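Local structure of putative thioesterase (Novosphingobium aromaticivorans, 3CJY) at residues Ala92-Asp96 with Gly97-Phe101; Pro137-Asp140 with Asp141-Tyr145; Val27-Gly31 with His32-Phe36. The protein probably hydrolyses acyl-CoA thioesters, as a putative thioesterase built from two hotdog-type domains, and binds a calcium ion. All coordinates share one frame; numbering follows the deposited sequence.

Contact 1 of 3, residues Ala92-Asp96 with Gly97-Phe101; sequences AGTVD and GRLVF
G93 lies against the face of the F101 ring, its CA 3.8 Å from the ring centroid in a CH-pi contact 15° off the ring normal. With no side chain on G93, the ring can lie flat on its CA. F101 turns its CG between its own backbone N and carbonyl carbon (chi1 68°), which brings the ring back over the partner strand.

The same two residues are also joined through their backbones. G93 N donates to F101 O at 2.9 Å, while G93 O takes V100 N at 2.9 Å and, weakly, F101 N at 3.4 Å. V100 CG1 meets V95 CG2 at 3.8 Å, an apolar contact between two buried valines. T94 and L99 form a non-hydrogen-bonded pair, with T94 CG2 near L99 CD1 on the other side of the sheet from V95 and R98.

Farther along, V95 and R98 exchange two backbone bonds around a type I' turn. Both corner residues have positive phi: D96 is of a type that tolerates a left-handed backbone, and G97 suits the second corner because it lacks a side chain. A water links T94 OG1 to G97 N. The R98 guanidinium lies beside V95 but is held by F66 O and S65 OG, while L99 packs on L80 of the second subunit.

Two residues, V100 and F101, thus face one, G93: a classic beta bulge in a hairpin of the N-terminal hotdog domain.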
loop_
_atom_site.group_PDB
_atom_site.type_symbol
_atom_site.label_atom_id
_atom_site.label_comp_id
_atom_site.label_asym_id
_atom_site.label_seq_id
_atom_site.Cartn_x
_atom_site.Cartn_y
_atom_site.Cartn_z
ATOM N N ALA A 92 16.028 -4.157 -6.304
ATOM C CA ALA A 92 16.633 -2.848 -6.372
ATOM C C ALA A 92 16.828 -2.469 -7.831
ATOM O O ALA A 92 17.356 -3.261 -8.651
ATOM C CB ALA A 92 18.006 -2.830 -5.654
ATOM N N GLY A 93 16.462 -1.233 -8.119
ATOM C CA GLY A 93 16.703 -0.644 -9.422
ATOM C C GLY A 93 17.791 0.393 -9.293
ATOM O O GLY A 93 17.811 1.219 -8.360
ATOM N N THR A 94 18.750 0.300 -10.198
ATOM C CA THR A 94 19.893 1.209 -10.225
ATOM C C THR A 94 20.229 1.585 -11.642
ATOM O O THR A 94 20.046 0.799 -12.569
ATOM C CB THR A 94 21.189 0.570 -9.612
ATOM O OG1 THR A 94 21.427 -0.679 -10.256
ATOM C CG2 THR A 94 21.053 0.328 -8.156
ATOM N N VAL A 95 20.755 2.795 -11.776
ATOM C CA VAL A 95 21.241 3.298 -13.032
ATOM C C VAL A 95 22.675 3.763 -12.778
ATOM O O VAL A 95 22.919 4.657 -11.972
ATOM C CB VAL A 95 20.443 4.499 -13.529
ATOM C CG1 VAL A 95 21.053 5.049 -14.806
ATOM C CG2 VAL A 95 18.971 4.118 -13.720
ATOM N N ASP A 96 23.614 3.132 -13.449
ATOM C CA ASP A 96 24.987 3.524 -13.287
ATOM C C ASP A 96 25.376 3.427 -11.819
ATOM O O ASP A 96 26.156 4.232 -11.319
ATOM C CB ASP A 96 25.185 4.958 -13.773
ATOM C CG ASP A 96 25.047 5.095 -15.279
ATOM O OD1 ASP A 96 25.186 4.070 -15.983
ATOM O OD2 ASP A 96 24.823 6.240 -15.758
ATOM N N GLY A 97 24.791 2.456 -11.135
ATOM C CA GLY A 97 25.119 2.206 -9.746
ATOM C C GLY A 97 24.311 3.052 -8.779
ATOM O O GLY A 97 24.323 2.789 -7.587
ATOM N N ARG A 98 23.616 4.062 -9.293
ATOM C CA ARG A 98 22.784 4.953 -8.469
ATOM C C ARG A 98 21.433 4.315 -8.189
ATOM O O ARG A 98 20.779 3.859 -9.102
ATOM C CB ARG A 98 22.538 6.301 -9.185
ATOM C CG ARG A 98 21.631 7.285 -8.386
ATOM C CD ARG A 98 21.323 8.638 -9.104
ATOM N NE ARG A 98 20.268 8.596 -10.132
ATOM C CZ ARG A 98 20.492 8.309 -11.410
ATOM N NH1 ARG A 98 21.724 8.011 -11.808
ATOM N NH2 ARG A 98 19.499 8.296 -12.284
ATOM N N LEU A 99 21.021 4.300 -6.928
ATOM C CA LEU A 99 19.704 3.740 -6.573
ATOM C C LEU A 99 18.564 4.635 -7.038
ATOM O O LEU A 99 18.491 5.821 -6.696
ATOM C CB LEU A 99 19.583 3.551 -5.064
ATOM C CG LEU A 99 18.408 2.749 -4.542
ATOM C CD1 LEU A 99 18.474 1.288 -5.027
ATOM C CD2 LEU A 99 18.376 2.815 -3.035
ATOM N N VAL A 100 17.668 4.050 -7.816
ATOM C CA VAL A 100 16.492 4.768 -8.319
ATOM C C VAL A 100 15.197 4.267 -7.664
ATOM O O VAL A 100 14.226 5.001 -7.521
ATOM C CB VAL A 100 16.416 4.788 -9.861
ATOM C CG1 VAL A 100 17.608 5.557 -10.426
ATOM C CG2 VAL A 100 16.327 3.402 -10.456
ATOM N N PHE A 101 15.209 3.022 -7.209
ATOM C CA PHE A 101 14.075 2.454 -6.466
ATOM C C PHE A 101 14.459 1.172 -5.748
ATOM O O PHE A 101 15.432 0.549 -6.081
ATOM C CB PHE A 101 12.788 2.248 -7.343
ATOM C CG PHE A 101 12.901 1.174 -8.403
ATOM C CD1 PHE A 101 12.888 -0.162 -8.074
ATOM C CD2 PHE A 101 12.961 1.514 -9.731
ATOM C CE1 PHE A 101 12.988 -1.127 -9.056
ATOM C CE2 PHE A 101 13.095 0.550 -10.705
ATOM C CZ PHE A 101 13.090 -0.761 -10.358
HETATM O O HOH W 1 23.487 -0.061 -12.039
#

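Contact 2 of 3, residues Pro137-Asp140 with Asp141-Tyr145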
loop_
_atom_site.group_PDB
_atom_site.type_symbol
_atom_site.label_atom_id
_atom_site.label_comp_id
_atom_site.label_asym_id
_atom_site.label_seq_id
_atom_site.Cartn_x
_atom_site.Cartn_y
_atom_site.Cartn_z
ATOM N N PRO A 137 -2.716 14.720 -19.531
ATOM C CA PRO A 137 -1.740 15.781 -19.457
ATOM C C PRO A 137 -0.795 15.812 -20.649
ATOM O O PRO A 137 -0.486 14.786 -21.246
ATOM C CB PRO A 137 -0.968 15.434 -18.194
ATOM C CG PRO A 137 -1.164 14.032 -18.030
ATOM C CD PRO A 137 -2.502 13.690 -18.521
ATOM N N ALA A 138 -0.366 17.009 -21.010
ATOM C CA ALA A 138 0.598 17.164 -22.103
ATOM C C ALA A 138 1.861 16.386 -21.757
ATOM O O ALA A 138 2.298 16.376 -20.624
ATOM C CB ALA A 138 0.926 18.628 -22.324
ATOM N N GLN A 139 2.416 15.740 -22.775
ATOM C CA GLN A 139 3.607 14.912 -22.648
ATOM C C GLN A 139 4.675 15.363 -23.624
ATOM O O GLN A 139 4.386 15.852 -24.712
ATOM C CB GLN A 139 3.256 13.457 -22.932
ATOM C CG GLN A 139 2.227 12.841 -21.924
ATOM C CD GLN A 139 2.835 12.588 -20.583
ATOM O OE1 GLN A 139 3.587 11.644 -20.406
ATOM N NE2 GLN A 139 2.512 13.442 -19.603
ATOM N N ASP A 140 5.907 15.204 -23.179
ATOM C CA ASP A 140 7.073 15.455 -24.017
ATOM C C ASP A 140 6.903 14.552 -25.240
ATOM O O ASP A 140 6.453 13.449 -25.127
ATOM C CB ASP A 140 8.338 15.129 -23.233
ATOM C CG ASP A 140 9.605 15.436 -23.998
ATOM O OD1 ASP A 140 10.037 14.575 -24.791
ATOM O OD2 ASP A 140 10.158 16.540 -23.793
ATOM N N ASP A 141 7.289 15.012 -26.414
ATOM C CA ASP A 141 7.098 14.216 -27.640
ATOM C C ASP A 141 7.912 12.923 -27.697
ATOM O O ASP A 141 7.615 12.018 -28.484
ATOM C CB ASP A 141 7.247 15.087 -28.877
ATOM C CG ASP A 141 6.027 15.994 -29.066
ATOM O OD1 ASP A 141 5.026 15.828 -28.299
ATOM O OD2 ASP A 141 6.079 16.868 -29.948
ATOM N N ASN A 142 8.876 12.828 -26.793
ATOM C CA ASN A 142 9.748 11.643 -26.673
ATOM C C ASN A 142 9.334 10.726 -25.504
ATOM O O ASN A 142 9.958 9.701 -25.225
ATOM C CB ASN A 142 11.197 12.149 -26.504
ATOM C CG ASN A 142 11.595 13.165 -27.599
ATOM O OD1 ASN A 142 11.953 14.341 -27.314
ATOM N ND2 ASN A 142 11.479 12.742 -28.833
ATOM N N ALA A 143 8.259 11.130 -24.814
ATOM C CA ALA A 143 7.703 10.370 -23.666
ATOM C C ALA A 143 6.377 9.842 -24.175
ATOM O O ALA A 143 5.367 10.520 -24.103
ATOM C CB ALA A 143 7.533 11.268 -22.431
ATOM N N ARG A 144 6.402 8.618 -24.710
ATOM C CA ARG A 144 5.283 8.073 -25.485
ATOM C C ARG A 144 4.501 6.933 -24.899
ATOM O O ARG A 144 3.741 6.276 -25.607
ATOM C CB ARG A 144 5.797 7.632 -26.849
ATOM C CG ARG A 144 6.758 8.656 -27.481
ATOM C CD ARG A 144 7.097 8.337 -28.923
ATOM N NE ARG A 144 5.954 8.612 -29.780
ATOM N N TYR A 145 4.692 6.683 -23.618
ATOM C CA TYR A 145 3.935 5.585 -22.992
ATOM C C TYR A 145 2.433 5.784 -23.171
ATOM O O TYR A 145 1.684 4.860 -23.559
ATOM C CB TYR A 145 4.227 5.490 -21.486
ATOM C CG TYR A 145 3.236 4.580 -20.808
ATOM C CD1 TYR A 145 3.332 3.196 -20.925
ATOM C CD2 TYR A 145 2.169 5.101 -20.081
ATOM C CE1 TYR A 145 2.379 2.360 -20.368
ATOM C CE2 TYR A 145 1.239 4.264 -19.496
ATOM C CZ TYR A 145 1.340 2.896 -19.660
ATOM O OH TYR A 145 0.399 2.085 -19.115
HETATM O O HOH W 2 3.522 9.459 -22.126
#
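D140 and N142 meet through a side-chain-to-backbone hydrogen bond, N142 N donating to D140 OD1 at 2.9 Å. The carboxylate reaches that N-H because CG stands anti to the backbone N (chi1 -177°), beside the carbonyl carbon, from which the chain continues into the turn. OD1 is approached on its anti side, 29° out of the carboxylate plane. This is an Asx turn, a role for which the short side chain of aspartate is well fitted.

A backbone bond closes the same bend: A143 N donates to D140 O at 3.0 Å, making D140-A143 a type I beta turn. The two bonds use different oxygens of D140 and tie down two successive N-H groups.

A water lies within hydrogen-bonding distance of Q139 OE1 (2.8 Å) and of A143 O (2.9 Å). Q139 is folded at chi2 (-73°), and its NE2 makes a weak bond to A138 O.

Apolar packing is modest. A143 turns its methyl toward D140, CB to CB 4.0 Å, a buried spot that a small side chain fits.

The turn belongs to the long loop between strands 116-117 and 149-153. D140 OD2 accepts from G31 N and Q139 OE1 from G28 N, fastening it to the chain after strand 26-27, while Y145 stacks on F36 and touches M183 and F184 of helix 178-185.

Contact 3 of 3, residues Val27-Gly31 with His32-Phe36; sequences VGPPG and HAYLF
H32 closes a type II turn that begins at P29, its N donating to P29 O at 2.8 Å. The turn sequence fits: P30 supplies the fixed negative phi of the second position, and G31 the positive phi of the third. A chi1 of -50° sets the imidazole beside its own N, and ND1 donates to P30 O at 3.3 Å. P30 O lies close to the ring plane, but ND1 stands well above the carbonyl plane, 51° out of it. P29 O is also at the ring edge, and G31 O lies over one face.

A33 turns its methyl away from the partner segment, while its CA approaches V27 O in a CA-H...O contact.

Y34 forms the hydrogen-bonded pair with V27: V27 N donates to Y34 O at 2.8 Å and Y34 N to V27 O at 2.9 Å. In the conformer described, one of two, a chi1 of 47° folds the phenol over its own backbone and onto V27, whose O sits over the ring centre, 3.4 Å above the plane. V27 CG2 also touches Y34 CE1 at 3.6 Å. Beyond the pair, the ring passes G28 CA and meets F66 edge-to-face. Glycine suits position 28, where phi is strongly positive and no side chain stands between ring and backbone.

F36, at the N-cap position of helix 37-52, receives the other methyl of V27, CG1 to F36 CD1 3.8 Å.

The chemistry divides along the hairpin. At its bend, proline and glycine set the shape, and hydrogen bonds from H32 N and ND1 close it; at its base, V27 CG2 packs within the short sheet on Y34, and CG1 reaches F36 at the start of the helix.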
loop_
_atom_site.group_PDB
_atom_site.type_symbol
_atom_site.label_atom_id
_atom_site.label_comp_id
_atom_site.label_asym_id
_atom_site.label_seq_id
_atom_site.Cartn_x
_atom_site.Cartn_y
_atom_site.Cartn_z
ATOM N N VAL A 27 7.292 8.717 -19.634
ATOM C CA VAL A 27 6.303 9.772 -19.433
ATOM C C VAL A 27 7.007 11.068 -18.979
ATOM O O VAL A 27 8.184 11.094 -18.552
ATOM C CB VAL A 27 5.259 9.391 -18.347
ATOM C CG1 VAL A 27 4.457 8.115 -18.782
ATOM C CG2 VAL A 27 5.966 9.236 -16.970
ATOM N N GLY A 28 6.223 12.130 -19.018
ATOM C CA GLY A 28 6.637 13.427 -18.535
ATOM C C GLY A 28 6.093 14.567 -19.350
ATOM O O GLY A 28 5.720 14.380 -20.510
ATOM N N PRO A 29 6.032 15.751 -18.728
ATOM C CA PRO A 29 5.652 16.935 -19.462
ATOM C C PRO A 29 6.809 17.347 -20.370
ATOM O O PRO A 29 7.955 16.906 -20.175
ATOM C CB PRO A 29 5.441 17.981 -18.380
ATOM C CG PRO A 29 6.308 17.557 -17.236
ATOM C CD PRO A 29 6.494 16.049 -17.367
ATOM N N PRO A 30 6.505 18.176 -21.354
ATOM C CA PRO A 30 7.505 18.632 -22.295
ATOM C C PRO A 30 8.744 19.094 -21.582
ATOM O O PRO A 30 8.680 19.860 -20.618
ATOM C CB PRO A 30 6.807 19.784 -22.990
ATOM C CG PRO A 30 5.344 19.424 -22.922
ATOM C CD PRO A 30 5.188 18.800 -21.579
ATOM N N GLY A 31 9.864 18.565 -22.026
ATOM C CA GLY A 31 11.151 18.907 -21.489
ATOM C C GLY A 31 11.640 17.852 -20.555
ATOM O O GLY A 31 12.781 17.877 -20.097
ATOM N N HIS A 32 10.739 16.925 -20.259
ATOM C CA HIS A 32 11.034 15.828 -19.372
ATOM C C HIS A 32 10.526 14.517 -19.958
ATOM O O HIS A 32 9.444 14.439 -20.564
ATOM C CB HIS A 32 10.404 16.067 -18.013
ATOM C CG HIS A 32 10.696 17.420 -17.453
ATOM N ND1 HIS A 32 10.108 18.566 -17.949
ATOM C CD2 HIS A 32 11.541 17.822 -16.473
ATOM C CE1 HIS A 32 10.582 19.617 -17.302
ATOM N NE2 HIS A 32 11.448 19.193 -16.398
ATOM N N ALA A 33 11.341 13.502 -19.767
ATOM C CA ALA A 33 11.034 12.148 -20.197
ATOM C C ALA A 33 11.761 11.207 -19.263
ATOM O O ALA A 33 13.012 11.147 -19.252
ATOM C CB ALA A 33 11.471 11.936 -21.589
ATOM N N TYR A 34 10.991 10.446 -18.498
ATOM C CA TYR A 34 11.567 9.488 -17.563
ATOM C C TYR A 34 10.687 8.258 -17.533
ATOM O O TYR A 34 9.519 8.284 -17.946
ATOM C CB TYR A 34 11.734 10.098 -16.157
ATOM C CG TYR A 34 10.492 10.822 -15.719
ATOM C CD1 TYR A 34 9.459 10.161 -15.051
ATOM C CD2 TYR A 34 10.322 12.169 -16.031
ATOM C CE1 TYR A 34 8.302 10.827 -14.704
ATOM C CE2 TYR A 34 9.178 12.832 -15.683
ATOM C CZ TYR A 34 8.169 12.157 -15.036
ATOM O OH TYR A 34 7.049 12.878 -14.690
ATOM N N LEU A 35 11.276 7.187 -17.044
ATOM C CA LEU A 35 10.607 5.911 -16.897
ATOM C C LEU A 35 9.367 6.071 -16.028
ATOM O O LEU A 35 9.399 6.627 -14.914
ATOM C CB LEU A 35 11.569 4.869 -16.299
ATOM C CG LEU A 35 11.022 3.454 -16.087
ATOM C CD1 LEU A 35 10.606 2.769 -17.388
ATOM C CD2 LEU A 35 12.095 2.625 -15.344
ATOM N N PHE A 36 8.264 5.635 -16.630
ATOM C CA PHE A 36 6.955 5.583 -15.987
ATOM C C PHE A 36 7.031 4.755 -14.699
ATOM O O PHE A 36 7.542 3.649 -14.686
ATOM C CB PHE A 36 5.943 4.995 -17.006
ATOM C CG PHE A 36 4.540 4.854 -16.504
ATOM C CD1 PHE A 36 3.931 5.840 -15.767
ATOM C CD2 PHE A 36 3.819 3.723 -16.859
ATOM C CE1 PHE A 36 2.604 5.695 -15.344
ATOM C CE2 PHE A 36 2.505 3.555 -16.430
ATOM C CZ PHE A 36 1.908 4.562 -15.695
#

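In the fold
Contacts 2 and 3 bring the N-terminal and C-terminal hotdog parts of the chain together. Their centres are 6 Å apart, and the loop 137-145 binds the hairpin at 27-36 by a probable backbone hydrogen bond, D140 N to G28 O at 2.8 Å, beside the bond made by the D140 carboxylate. Contact 1 stands apart, its centre about 18 Å from that of contact 3 and about 23 Å from that of contact 2. Contacts 1 and 3 both belong to the N-terminal part, and F66 is a neighbour shared by both. The calcium ligands D14 and T51 belong to none of the three; the A92 side chain is about 12 Å from that of T51.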